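Local coordinates for START domain-containing protein 10 (Homo sapiens, PDB 6SER) that transfers phosphatidylcholine and phosphatidylethanolamine between membranes, preferring species with palmitoyl or stearoyl at sn-1 and an unsaturated 18-carbon chain at sn-2, at residues N98-F103 and S118-K123; N111-Y116 and R134-M139; K126-I131 and V162-I167; S149-K154 and S253-D258. All blocks are in the same frame, centred on the assembly; numbering follows the deposited sequence.

Contact 1 of 4, residues N98-F103 and S118-K123; sequences NVIETF and SWRCPK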
loop_
_atom_site.group_PDB
_atom_site.type_symbol
_atom_site.label_atom_id
_atom_site.label_comp_id
_atom_site.label_asym_id
_atom_site.label_seq_id
_atom_site.Cartn_x
_atom_site.Cartn_y
_atom_site.Cartn_z
ATOM N N ASN A 98 -11.209 3.915 -8.039
ATOM C CA ASN A 98 -11.911 4.011 -6.767
ATOM C C ASN A 98 -11.536 5.231 -5.925
ATOM O O ASN A 98 -12.347 5.659 -5.097
ATOM C CB ASN A 98 -11.669 2.742 -5.943
ATOM C CG ASN A 98 -12.440 1.557 -6.475
ATOM O OD1 ASN A 98 -13.344 1.712 -7.297
ATOM N ND2 ASN A 98 -12.085 0.366 -6.015
ATOM N N VAL A 99 -10.349 5.809 -6.117
ATOM C CA VAL A 99 -9.863 6.846 -5.214
ATOM C C VAL A 99 -10.736 8.095 -5.304
ATOM O O VAL A 99 -11.146 8.522 -6.394
ATOM C CB VAL A 99 -8.387 7.171 -5.517
ATOM C CG1 VAL A 99 -8.217 7.635 -6.964
ATOM C CG2 VAL A 99 -7.857 8.234 -4.543
ATOM N N ILE A 100 -11.041 8.682 -4.147
ATOM C CA ILE A 100 -11.756 9.953 -4.084
ATOM C C ILE A 100 -10.717 11.057 -3.967
ATOM O O ILE A 100 -10.617 11.947 -4.819
ATOM C CB ILE A 100 -12.723 10.026 -2.888
ATOM C CG1 ILE A 100 -13.628 8.799 -2.806
ATOM C CG2 ILE A 100 -13.557 11.306 -2.957
ATOM C CD1 ILE A 100 -14.577 8.690 -3.944
ATOM N N GLU A 101 -9.933 10.977 -2.902
ATOM C CA GLU A 101 -8.959 11.977 -2.509
ATOM C C GLU A 101 -7.722 11.227 -2.037
ATOM O O GLU A 101 -7.850 10.215 -1.341
ATOM C CB GLU A 101 -9.529 12.844 -1.380
ATOM C CG GLU A 101 -9.230 14.305 -1.479
ATOM C CD GLU A 101 -10.071 15.121 -0.513
ATOM O OE1 GLU A 101 -10.940 14.531 0.178
ATOM O OE2 GLU A 101 -9.863 16.354 -0.449
ATOM N N THR A 102 -6.535 11.691 -2.429
ATOM C CA THR A 102 -5.314 11.136 -1.852
ATOM C C THR A 102 -4.214 12.186 -1.920
ATOM O O THR A 102 -4.034 12.833 -2.954
ATOM C CB THR A 102 -4.877 9.835 -2.556
ATOM O OG1 THR A 102 -3.708 9.310 -1.911
ATOM C CG2 THR A 102 -4.559 10.070 -4.049
ATOM N N PHE A 103 -3.485 12.347 -0.820
ATOM C CA PHE A 103 -2.424 13.346 -0.741
ATOM C C PHE A 103 -1.591 13.064 0.493
ATOM O O PHE A 103 -2.083 12.484 1.463
ATOM C CB PHE A 103 -2.992 14.768 -0.671
ATOM C CG PHE A 103 -4.030 14.950 0.400
ATOM C CD1 PHE A 103 -3.665 15.273 1.700
ATOM C CD2 PHE A 103 -5.381 14.786 0.105
ATOM C CE1 PHE A 103 -4.637 15.434 2.694
ATOM C CE2 PHE A 103 -6.354 14.953 1.081
ATOM C CZ PHE A 103 -5.982 15.277 2.382
ATOM N N SER A 118 -8.765 8.206 0.302
ATOM C CA SER A 118 -10.202 7.942 0.313
ATOM C C SER A 118 -10.597 7.132 -0.910
ATOM O O SER A 118 -10.074 7.355 -2.006
ATOM C CB SER A 118 -11.027 9.231 0.254
ATOM O OG SER A 118 -10.714 10.119 1.288
ATOM N N TRP A 119 -11.580 6.244 -0.748
ATOM C CA TRP A 119 -12.068 5.511 -1.907
ATOM C C TRP A 119 -13.548 5.192 -1.751
ATOM O O TRP A 119 -14.084 5.170 -0.640
ATOM C CB TRP A 119 -11.239 4.242 -2.161
ATOM C CG TRP A 119 -11.409 3.079 -1.220
ATOM C CD1 TRP A 119 -12.117 1.943 -1.468
ATOM C CD2 TRP A 119 -10.818 2.903 0.086
ATOM N NE1 TRP A 119 -12.026 1.082 -0.399
ATOM C CE2 TRP A 119 -11.232 1.641 0.564
ATOM C CE3 TRP A 119 -9.988 3.686 0.893
ATOM C CZ2 TRP A 119 -10.843 1.145 1.807
ATOM C CZ3 TRP A 119 -9.601 3.188 2.131
ATOM C CH2 TRP A 119 -10.033 1.932 2.577
ATOM N N ARG A 120 -14.207 4.969 -2.881
ATOM C CA ARG A 120 -15.642 4.755 -2.846
ATOM C C ARG A 120 -15.959 3.264 -2.810
ATOM O O ARG A 120 -15.167 2.422 -3.237
ATOM C CB ARG A 120 -16.323 5.434 -4.036
ATOM C CG ARG A 120 -15.696 5.128 -5.369
ATOM C CD ARG A 120 -16.394 5.895 -6.486
ATOM N NE ARG A 120 -15.976 7.290 -6.527
ATOM C CZ ARG A 120 -14.952 7.739 -7.246
ATOM N NH1 ARG A 120 -14.243 6.899 -7.992
ATOM N NH2 ARG A 120 -14.638 9.027 -7.215
ATOM N N CYS A 121 -17.029 2.969 -2.127
ATOM C CA CYS A 121 -17.531 1.596 -2.013
ATOM C C CYS A 121 -18.942 1.560 -2.576
ATOM O O CYS A 121 -19.578 2.545 -2.584
ATOM C CB CYS A 121 -17.470 1.158 -0.565
ATOM S SG CYS A 121 -15.825 1.221 0.148
ATOM N N PRO A 122 -19.415 0.417 -3.081
ATOM C CA PRO A 122 -20.755 0.303 -3.616
ATOM C C PRO A 122 -21.824 0.723 -2.605
ATOM O O PRO A 122 -21.793 0.275 -1.549
ATOM C CB PRO A 122 -20.869 -1.159 -4.011
ATOM C CG PRO A 122 -19.735 -1.849 -3.346
ATOM C CD PRO A 122 -18.684 -0.804 -3.148
ATOM N N LYS A 123 -22.733 1.543 -3.103
ATOM C CA LYS A 123 -23.837 2.327 -2.497
ATOM C C LYS A 123 -24.596 1.869 -1.267
ATOM O O LYS A 123 -25.284 2.737 -0.788
ATOM C CB LYS A 123 -24.763 3.031 -3.465
ATOM C CG LYS A 123 -24.017 4.004 -4.349
ATOM C CD LYS A 123 -23.311 5.050 -3.553
ATOM C CE LYS A 123 -24.218 6.049 -2.876
ATOM N NZ LYS A 123 -23.519 7.178 -2.221
HETATM O O HOH W 1 -12.383 12.111 1.181
#
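S118, R120 and I100 bury the most surface where N98-F103 meets S118-K123. S118 is gripped through its backbone by two successive residues: its O accepts from I100 N at 2.7 Å, with the donor standing well above the carbonyl plane, and its N gives a bond of 2.8 Å to E101 O. Its CB rests 3.7 Å from I100 CB. The hydroxyl OG is joined to E101 OE1 through a water that donates to the carboxylate, and it also has a weak bond to the Y116 hydroxyl.

Two residues, I100 and E101, thus stand opposite the single residue S118, as in a classic beta bulge; I100 has the near-helical phi/psi of -95/-60° expected at its first position. The bulge lies at the corner where strand 99-109 turns within its antiparallel hairpin with strand 112-119. On its N-terminal side V99 and W119 form a non-hydrogen-bonded pair, followed by the bond of R120 N to N98 O at 3.0 Å.

The R120 chain leaves with CG between N and the carbonyl carbon (chi1 50°) and bends at chi3, which brings the guanidinium beside N98-I100. I100 CD1 then lies over a guanidinium face, 3.3 Å from R120 NE, and N98 O sits off-centre over the same face, 3.6 Å above the plane.

Contact 2 of 4, residues N111-Y116 and R134-M139; sequences NADVGY and RSWLPM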
loop_
_atom_site.group_PDB
_atom_site.type_symbol
_atom_site.label_atom_id
_atom_site.label_comp_id
_atom_site.label_asym_id
_atom_site.label_seq_id
_atom_site.Cartn_x
_atom_site.Cartn_y
_atom_site.Cartn_z
ATOM N N ASN A 111 12.759 9.359 4.242
ATOM C CA ASN A 111 12.045 8.284 3.553
ATOM C C ASN A 111 10.839 7.793 4.360
ATOM O O ASN A 111 10.488 6.615 4.311
ATOM C CB ASN A 111 12.984 7.116 3.227
ATOM C CG ASN A 111 13.587 6.471 4.472
ATOM O OD1 ASN A 111 13.948 7.152 5.427
ATOM N ND2 ASN A 111 13.695 5.144 4.460
ATOM N N ALA A 112 10.167 8.680 5.100
ATOM C CA ALA A 112 8.931 8.295 5.785
ATOM C C ALA A 112 8.005 9.496 5.876
ATOM O O ALA A 112 8.445 10.578 6.264
ATOM C CB ALA A 112 9.198 7.750 7.190
ATOM N N ASP A 113 6.731 9.307 5.533
ATOM C CA ASP A 113 5.779 10.401 5.625
ATOM C C ASP A 113 4.422 9.873 6.085
ATOM O O ASP A 113 4.247 8.685 6.373
ATOM C CB ASP A 113 5.699 11.174 4.298
ATOM C CG ASP A 113 5.183 10.344 3.146
ATOM O OD1 ASP A 113 4.686 9.224 3.372
ATOM O OD2 ASP A 113 5.277 10.823 1.995
ATOM N N VAL A 114 3.465 10.791 6.172
ATOM C CA VAL A 114 2.100 10.507 6.587
ATOM C C VAL A 114 1.172 11.027 5.500
ATOM O O VAL A 114 1.342 12.153 5.019
ATOM C CB VAL A 114 1.767 11.156 7.948
ATOM C CG1 VAL A 114 0.375 10.707 8.432
ATOM C CG2 VAL A 114 2.831 10.811 8.966
ATOM N N GLY A 115 0.173 10.217 5.132
ATOM C CA GLY A 115 -0.689 10.554 4.019
ATOM C C GLY A 115 -2.110 10.072 4.213
ATOM O O GLY A 115 -2.442 9.355 5.171
ATOM N N TYR A 116 -2.953 10.478 3.258
ATOM C CA TYR A 116 -4.393 10.325 3.317
ATOM C C TYR A 116 -4.872 9.685 2.029
ATOM O O TYR A 116 -4.369 9.999 0.950
ATOM C CB TYR A 116 -5.089 11.681 3.492
ATOM C CG TYR A 116 -6.588 11.567 3.526
ATOM C CD1 TYR A 116 -7.251 11.251 4.713
ATOM C CD2 TYR A 116 -7.343 11.768 2.386
ATOM C CE1 TYR A 116 -8.617 11.137 4.763
ATOM C CE2 TYR A 116 -8.708 11.669 2.432
ATOM C CZ TYR A 116 -9.342 11.341 3.623
ATOM O OH TYR A 116 -10.709 11.223 3.675
ATOM N N ARG A 134 3.781 5.909 5.918
ATOM C CA ARG A 134 4.385 5.202 4.799
ATOM C C ARG A 134 5.893 5.368 4.877
ATOM O O ARG A 134 6.382 6.455 5.205
ATOM C CB ARG A 134 3.855 5.759 3.457
ATOM C CG ARG A 134 4.281 4.987 2.220
ATOM C CD ARG A 134 3.516 5.451 0.978
ATOM N NE ARG A 134 4.018 6.713 0.423
ATOM C CZ ARG A 134 3.504 7.918 0.680
ATOM N NH1 ARG A 134 4.030 9.006 0.114
ATOM N NH2 ARG A 134 2.467 8.047 1.501
ATOM N N SER A 135 6.634 4.299 4.579
ATOM C CA SER A 135 8.085 4.399 4.492
ATOM C C SER A 135 8.616 3.505 3.384
ATOM O O SER A 135 8.059 2.440 3.106
ATOM C CB SER A 135 8.761 4.032 5.804
ATOM O OG SER A 135 10.118 4.447 5.774
ATOM N N TRP A 136 9.705 3.943 2.758
ATOM C CA TRP A 136 10.217 3.304 1.556
ATOM C C TRP A 136 11.725 3.141 1.633
ATOM O O TRP A 136 12.421 3.935 2.270
ATOM C CB TRP A 136 9.845 4.100 0.300
ATOM C CG TRP A 136 10.129 5.569 0.372
ATOM C CD1 TRP A 136 11.222 6.216 -0.139
ATOM C CD2 TRP A 136 9.298 6.588 0.955
ATOM N NE1 TRP A 136 11.125 7.570 0.094
ATOM C CE2 TRP A 136 9.960 7.824 0.769
ATOM C CE3 TRP A 136 8.063 6.576 1.611
ATOM C CZ2 TRP A 136 9.423 9.037 1.217
ATOM C CZ3 TRP A 136 7.536 7.779 2.069
ATOM C CH2 TRP A 136 8.212 8.990 1.869
ATOM N N LEU A 137 12.225 2.098 0.966
ATOM C CA LEU A 137 13.643 1.769 1.008
ATOM C C LEU A 137 14.082 1.029 -0.249
ATOM O O LEU A 137 13.684 -0.125 -0.464
ATOM C CB LEU A 137 13.957 0.914 2.242
ATOM C CG LEU A 137 15.435 0.660 2.546
ATOM C CD1 LEU A 137 16.157 1.983 2.791
ATOM C CD2 LEU A 137 15.582 -0.263 3.749
ATOM N N PRO A 138 14.963 1.586 -1.075
ATOM C CA PRO A 138 15.537 0.834 -2.168
ATOM C C PRO A 138 16.578 -0.107 -1.557
ATOM O O PRO A 138 17.298 0.335 -0.828
ATOM C CB PRO A 138 16.267 1.893 -2.963
ATOM C CG PRO A 138 15.617 3.136 -2.518
ATOM C CD PRO A 138 15.307 2.951 -1.067
ATOM N N MET A 139 16.524 -1.399 -1.820
ATOM C CA MET A 139 17.521 -2.336 -1.252
ATOM C C MET A 139 18.268 -2.908 -2.440
ATOM O O MET A 139 17.833 -3.881 -2.978
ATOM C CB MET A 139 16.943 -3.512 -0.460
ATOM C CG MET A 139 16.218 -3.211 0.829
ATOM S SD MET A 139 17.164 -2.366 2.150
ATOM C CE MET A 139 18.369 -3.601 2.619
#
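A salt bridge between D113 and R134 joins the two strands, OD2 of D113 lying 2.9 Å from NH1 of R134. It is not a flat, two-pronged pairing: the carboxylate and guanidinium planes stand 64° apart, and D113 OD1 lies over a guanidinium face, 3.0 Å above its plane. The R134 chain is bent at chi3 (78°), which turns its end back to the aspartate. D104 is a second salt-bridge partner for NH1, so the arginine probably offsets the repulsion between the two neighbouring carboxylates.

Beneath this pair the backbones of D113 and R134 exchange both of their bonds, N to O each way. N111 extends the ladder with its own groups. Its O is held by S135 OG at 2.6 Å and by W136 N at 3.2 Å, from opposite faces of the carbonyl plane. Its ND2 returns a bond of 2.8 Å to W136 O, with the acceptor close to the amide plane, which helps to fix the rotation of the carboxamide.

N111 covers one face of the W136 indole: its O lies 3.5 Å above the centre, and its CB makes a CH-pi contact with the five-membered ring, 19° off the normal. The D113 carboxylate meets the edge of the same indole, and H87 meets it edge-to-face.

D113 and R134 probably face the lipid cavity; a triethylene glycol beside R134, though probably from the crystallisation liquor, is consistent with a pocket. F30 of helix 27-38 touches S135 on the other face. Strands 112-119 and 127-139 form a beta hairpin of the curved sheet of the START (helix-grip) fold.

Contact 3 of 4, residues K126-I131 and V162-I167; sequences KNRDVI and VRAVSI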
loop_
_atom_site.group_PDB
_atom_site.type_symbol
_atom_site.label_atom_id
_atom_site.label_comp_id
_atom_site.label_asym_id
_atom_site.label_seq_id
_atom_site.Cartn_x
_atom_site.Cartn_y
_atom_site.Cartn_z
ATOM N N LYS A 126 -20.664 2.690 2.832
ATOM C CA LYS A 126 -20.177 4.068 2.706
ATOM C C LYS A 126 -18.742 4.095 2.158
ATOM O O LYS A 126 -18.133 3.086 2.066
ATOM C CB LYS A 126 -20.657 4.964 3.840
ATOM C CG LYS A 126 -19.961 4.942 5.160
ATOM C CD LYS A 126 -20.943 5.157 6.281
ATOM C CE LYS A 126 -21.557 6.521 6.370
ATOM N NZ LYS A 126 -21.621 7.014 7.745
ATOM N N ASN A 127 -18.288 5.263 1.759
ATOM C CA ASN A 127 -16.910 5.422 1.280
ATOM C C ASN A 127 -15.965 5.330 2.473
ATOM O O ASN A 127 -16.365 5.566 3.547
ATOM C CB ASN A 127 -16.750 6.690 0.453
ATOM C CG ASN A 127 -17.663 6.769 -0.739
ATOM O OD1 ASN A 127 -17.935 5.796 -1.381
ATOM N ND2 ASN A 127 -18.115 7.946 -1.054
ATOM N N ARG A 128 -14.728 4.982 2.221
ATOM C CA ARG A 128 -13.727 4.717 3.262
ATOM C C ARG A 128 -12.522 5.628 3.124
ATOM O O ARG A 128 -12.278 6.067 2.101
ATOM C CB ARG A 128 -13.287 3.272 3.153
ATOM C CG ARG A 128 -14.011 2.370 4.123
ATOM C CD ARG A 128 -14.937 1.401 3.491
ATOM N NE ARG A 128 -15.454 0.646 4.578
ATOM C CZ ARG A 128 -16.695 0.319 4.736
ATOM N NH1 ARG A 128 -17.579 0.614 3.834
ATOM N NH2 ARG A 128 -17.029 -0.318 5.799
ATOM N N ASP A 129 -11.810 5.837 4.199
ATOM C CA ASP A 129 -10.577 6.634 4.231
ATOM C C ASP A 129 -9.589 6.034 5.215
ATOM O O ASP A 129 -9.981 5.417 6.104
ATOM C CB ASP A 129 -10.841 8.126 4.411
ATOM C CG ASP A 129 -11.392 8.596 5.728
ATOM O OD1 ASP A 129 -11.782 7.803 6.522
ATOM O OD2 ASP A 129 -11.437 9.732 5.888
ATOM N N VAL A 130 -8.338 6.300 4.983
ATOM C CA VAL A 130 -7.219 5.856 5.823
ATOM C C VAL A 130 -6.204 6.964 5.985
ATOM O O VAL A 130 -6.027 7.733 5.124
ATOM C CB VAL A 130 -6.522 4.615 5.259
ATOM C CG1 VAL A 130 -7.327 3.380 5.468
ATOM C CG2 VAL A 130 -6.131 4.750 3.820
ATOM N N ILE A 131 -5.617 6.991 7.154
ATOM C CA ILE A 131 -4.445 7.804 7.441
ATOM C C ILE A 131 -3.331 6.822 7.742
ATOM O O ILE A 131 -3.467 6.007 8.662
ATOM C CB ILE A 131 -4.680 8.730 8.647
ATOM C CG1 ILE A 131 -5.937 9.584 8.463
ATOM C CG2 ILE A 131 -3.460 9.583 8.923
ATOM C CD1 ILE A 131 -5.727 10.738 7.579
ATOM N N VAL A 162 -16.256 5.877 6.457
ATOM C CA VAL A 162 -15.824 4.907 7.468
ATOM C C VAL A 162 -14.312 4.982 7.538
ATOM O O VAL A 162 -13.733 4.917 6.555
ATOM C CB VAL A 162 -16.290 3.501 7.090
ATOM C CG1 VAL A 162 -15.700 2.458 7.991
ATOM C CG2 VAL A 162 -17.787 3.426 7.105
ATOM N N ARG A 163 -13.752 5.178 8.703
ATOM C CA ARG A 163 -12.293 5.172 8.835
ATOM C C ARG A 163 -11.804 3.744 8.916
ATOM O O ARG A 163 -11.995 3.144 9.858
ATOM C CB ARG A 163 -11.798 5.971 10.026
ATOM C CG ARG A 163 -10.287 6.036 10.093
ATOM C CD ARG A 163 -9.860 6.877 8.941
ATOM N NE ARG A 163 -9.458 7.998 9.672
ATOM C CZ ARG A 163 -9.845 9.216 9.582
ATOM N NH1 ARG A 163 -10.666 9.642 8.669
ATOM N NH2 ARG A 163 -9.321 10.048 10.413
ATOM N N ALA A 164 -11.148 3.281 7.892
ATOM C CA ALA A 164 -10.566 1.943 7.861
ATOM C C ALA A 164 -9.203 1.963 8.528
ATOM O O ALA A 164 -8.697 2.980 8.849
ATOM C CB ALA A 164 -10.482 1.482 6.459
ATOM N N VAL A 165 -8.704 0.787 8.753
ATOM C CA VAL A 165 -7.410 0.604 9.417
ATOM C C VAL A 165 -6.540 -0.307 8.577
ATOM O O VAL A 165 -6.874 -1.397 8.329
ATOM C CB VAL A 165 -7.543 0.026 10.825
ATOM C CG1 VAL A 165 -6.199 -0.194 11.450
ATOM C CG2 VAL A 165 -8.454 0.797 11.718
ATOM N N SER A 166 -5.425 0.215 8.173
ATOM C CA SER A 166 -4.411 -0.572 7.482
ATOM C C SER A 166 -3.480 -1.155 8.542
ATOM O O SER A 166 -2.621 -0.449 9.076
ATOM C CB SER A 166 -3.666 0.296 6.468
ATOM O OG SER A 166 -2.426 -0.307 6.103
ATOM N N ILE A 167 -3.651 -2.432 8.839
ATOM C CA ILE A 167 -2.815 -3.114 9.860
ATOM C C ILE A 167 -1.392 -3.184 9.325
ATOM O O ILE A 167 -0.524 -2.886 10.038
ATOM C CB ILE A 167 -3.355 -4.479 10.319
ATOM C CG1 ILE A 167 -4.723 -4.358 10.958
ATOM C CG2 ILE A 167 -2.420 -5.152 11.263
ATOM C CD1 ILE A 167 -5.820 -4.614 10.051
HETATM O O HOH W 2 -6.552 4.688 8.973
#
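R163 meets D129 along nearly its whole side chain. CB starts 4.0 Å from D129 OD1, and CG, set anti to the backbone N (chi1 -176°), passes the backbone O of D129. The bend at chi2 (69°) brings CD within 3.2 Å of D129 O; chi3 then swings NE toward the flank of I131, whose CG1 lies over a guanidinium face, 3.7 Å above the plane. NH1 carries the salt bridge: its bond to D129 OD1, 3.0 Å long and almost straight (177°), lies in the guanidinium plane but meets the carboxylate from above, whereas that to OD2 at 2.9 Å is weak because it is strongly bent. R163 NH2 ends 3.9 Å from I131 CG1. D129 OD2 has a further partner in the Y116 hydroxyl, so the aspartate connects three strands.

The bridge lies on a parallel ladder of strands 127-139 and 161-175, a parallel pairing in an otherwise antiparallel START sheet. The bonding pattern proves the direction: V162 donates to N127 O and accepts from D129 N, straddling R128, and A164 N then bonds to D129 O. Beyond that, water 2 joins I131 N to A164 O.

On the other face the R128 chain runs beside V162 in the same direction, with V162 CB 3.8 Å above its guanidinium plane. R128 NH2 bonds to the P191 carbonyl, while V130 CG1 packs on A164 CB.

Contact 4 of 4, residues S149-K154 and S253-D258; sequences SVKHPK and SVQHAD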
loop_
_atom_site.group_PDB
_atom_site.type_symbol
_atom_site.label_atom_id
_atom_site.label_comp_id
_atom_site.label_asym_id
_atom_site.label_seq_id
_atom_site.Cartn_x
_atom_site.Cartn_y
_atom_site.Cartn_z
ATOM N N SER A 149 -1.738 2.122 9.451
ATOM C CA SER A 149 -2.592 3.247 9.807
ATOM C C SER A 149 -2.085 3.941 11.062
ATOM O O SER A 149 -1.424 3.345 11.918
ATOM C CB SER A 149 -4.041 2.804 10.023
ATOM O OG SER A 149 -4.739 2.717 8.797
ATOM N N VAL A 150 -2.415 5.221 11.170
ATOM C CA VAL A 150 -1.958 6.052 12.271
ATOM C C VAL A 150 -3.020 7.122 12.499
ATOM O O VAL A 150 -3.915 7.318 11.674
ATOM C CB VAL A 150 -0.570 6.660 11.959
ATOM C CG1 VAL A 150 -0.708 7.933 11.125
ATOM C CG2 VAL A 150 0.199 6.908 13.217
ATOM N N LYS A 151 -2.939 7.815 13.628
ATOM C CA LYS A 151 -3.877 8.889 13.929
ATOM C C LYS A 151 -3.157 10.225 13.880
ATOM O O LYS A 151 -2.093 10.387 14.487
ATOM C CB LYS A 151 -4.537 8.682 15.294
ATOM C CG LYS A 151 -5.402 7.434 15.357
ATOM C CD LYS A 151 -5.947 7.200 16.763
ATOM C CE LYS A 151 -7.435 7.420 16.842
ATOM N NZ LYS A 151 -8.009 6.699 18.018
ATOM N N HIS A 152 -3.732 11.166 13.139
ATOM C CA HIS A 152 -3.206 12.514 13.035
ATOM C C HIS A 152 -4.246 13.479 13.588
ATOM O O HIS A 152 -5.379 13.504 13.080
ATOM C CB HIS A 152 -2.870 12.848 11.580
ATOM C CG HIS A 152 -2.194 14.168 11.401
ATOM N ND1 HIS A 152 -2.783 15.361 11.761
ATOM C CD2 HIS A 152 -0.979 14.485 10.890
ATOM C CE1 HIS A 152 -1.960 16.356 11.482
ATOM N NE2 HIS A 152 -0.857 15.851 10.954
ATOM N N PRO A 153 -3.904 14.298 14.591
ATOM C CA PRO A 153 -4.940 15.060 15.313
ATOM C C PRO A 153 -5.791 15.945 14.421
ATOM O O PRO A 153 -6.940 16.227 14.767
ATOM C CB PRO A 153 -4.127 15.896 16.315
ATOM C CG PRO A 153 -2.794 15.243 16.390
ATOM C CD PRO A 153 -2.548 14.638 15.048
ATOM N N LYS A 154 -5.286 16.376 13.278
ATOM C CA LYS A 154 -6.084 17.199 12.382
ATOM C C LYS A 154 -6.892 16.381 11.383
ATOM O O LYS A 154 -7.580 16.959 10.538
ATOM C CB LYS A 154 -5.176 18.181 11.639
ATOM C CG LYS A 154 -4.270 18.977 12.569
ATOM C CD LYS A 154 -3.500 20.051 11.809
ATOM C CE LYS A 154 -1.992 19.709 11.683
ATOM N NZ LYS A 154 -1.384 19.440 13.004
ATOM N N SER A 253 -0.681 9.404 16.842
ATOM C CA SER A 253 -1.196 8.426 17.788
ATOM C C SER A 253 -1.406 7.093 17.089
ATOM O O SER A 253 -1.619 7.028 15.875
ATOM C CB SER A 253 -2.520 8.881 18.427
ATOM O OG SER A 253 -2.280 9.812 19.455
ATOM N N VAL A 254 -1.344 6.028 17.886
ATOM C CA VAL A 254 -1.573 4.675 17.393
ATOM C C VAL A 254 -3.011 4.514 16.930
ATOM O O VAL A 254 -3.948 4.990 17.580
ATOM C CB VAL A 254 -1.250 3.658 18.501
ATOM C CG1 VAL A 254 -1.978 2.347 18.256
ATOM C CG2 VAL A 254 0.232 3.435 18.583
ATOM N N GLN A 255 -3.198 3.814 15.813
ATOM C CA GLN A 255 -4.520 3.399 15.351
ATOM C C GLN A 255 -4.686 1.906 15.602
ATOM O O GLN A 255 -4.089 1.082 14.901
ATOM C CB GLN A 255 -4.722 3.700 13.871
ATOM C CG GLN A 255 -6.009 3.097 13.353
ATOM C CD GLN A 255 -7.222 3.807 13.917
ATOM O OE1 GLN A 255 -7.438 4.997 13.651
ATOM N NE2 GLN A 255 -8.012 3.094 14.717
ATOM N N HIS A 256 -5.520 1.558 16.576
ATOM C CA HIS A 256 -5.793 0.162 16.881
ATOM C C HIS A 256 -6.769 -0.439 15.878
ATOM O O HIS A 256 -7.714 0.222 15.432
ATOM C CB HIS A 256 -6.365 0.029 18.289
ATOM C CG HIS A 256 -5.405 0.413 19.367
ATOM N ND1 HIS A 256 -4.237 -0.279 19.602
ATOM C CD2 HIS A 256 -5.445 1.411 20.281
ATOM C CE1 HIS A 256 -3.598 0.277 20.617
ATOM N NE2 HIS A 256 -4.308 1.306 21.045
ATOM N N ALA A 257 -6.533 -1.705 15.526
ATOM C CA ALA A 257 -7.459 -2.411 14.644
ATOM C C ALA A 257 -8.800 -2.620 15.326
ATOM O O ALA A 257 -9.855 -2.554 14.682
ATOM C CB ALA A 257 -6.864 -3.754 14.220
ATOM N N ASP A 258 -8.774 -2.873 16.632
ATOM C CA ASP A 258 -9.967 -3.072 17.441
ATOM C C ASP A 258 -9.733 -2.403 18.784
ATOM O O ASP A 258 -8.714 -2.655 19.433
ATOM C CB ASP A 258 -10.274 -4.566 17.610
ATOM C CG ASP A 258 -9.018 -5.408 17.757
ATOM O OD1 ASP A 258 -9.143 -6.632 17.974
ATOM O OD2 ASP A 258 -7.904 -4.846 17.669
HETATM O O HOH W 3 -0.772 2.791 14.841
HETATM O O HOH W 4 -6.444 6.105 11.109
#
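S149 touches Q255 through carbon, its CB lying 3.9 Å from Q255 CG, while its hydroxyl is bonded to S166 N of the neighbouring strand. Its carbonyl is linked to the same glutamine by water 3, which donates to S149 O and accepts from Q255 N. The V150 side chain is directed away from S253-D258, yet its CG2, anti to the backbone N, comes within 3.2 Å of S253 O. Water 4 lies within hydrogen-bonding distance of V150 O and Q255 OE1, though it cannot serve every acceptor in reach at once.

K151 makes the direct backbone link, an antiparallel hydrogen-bonded pair with S253: K151 N to S253 O measures 2.7 Å and S253 N to K151 O 2.9 Å. The two CB atoms meet on one side. The lysine's aliphatic chain then runs across Q255, CD 3.1 Å from V254 O and CG 3.6 Å from Q255 OE1. The glutamine amide is steadied by its own NE2 bond to H256 O.

The C-terminal segment thus pairs with the end of strand 142-151, where the sheet branches, as a short, weakly bonded strand of about two residues. Main-chain polarity, water and lysine methylenes carry the contact, without a salt bridge or a closely packed apolar interface.

From the N terminus, contact 1 opens at 98-103 and contact 2 at 111-116 before contact 1 closes at 118-123, so the two loops cross. Contact 3 opens at 126-131 ahead of the closure of contact 2 at 134-139, and contact 4 opens at 149-154 ahead of the closure of contact 3 at 162-167: both pairs cross, and none nests. Contact 4 closes last, at 253-258, beyond the long helix 197-227, and returns the C-terminal segment to the sheet. Strand 112-119 serves contacts 1 and 2, and strand 127-139 serves contacts 2 and 3; a backbone bond from V150 to I131 carries the same sheet on to contact 4.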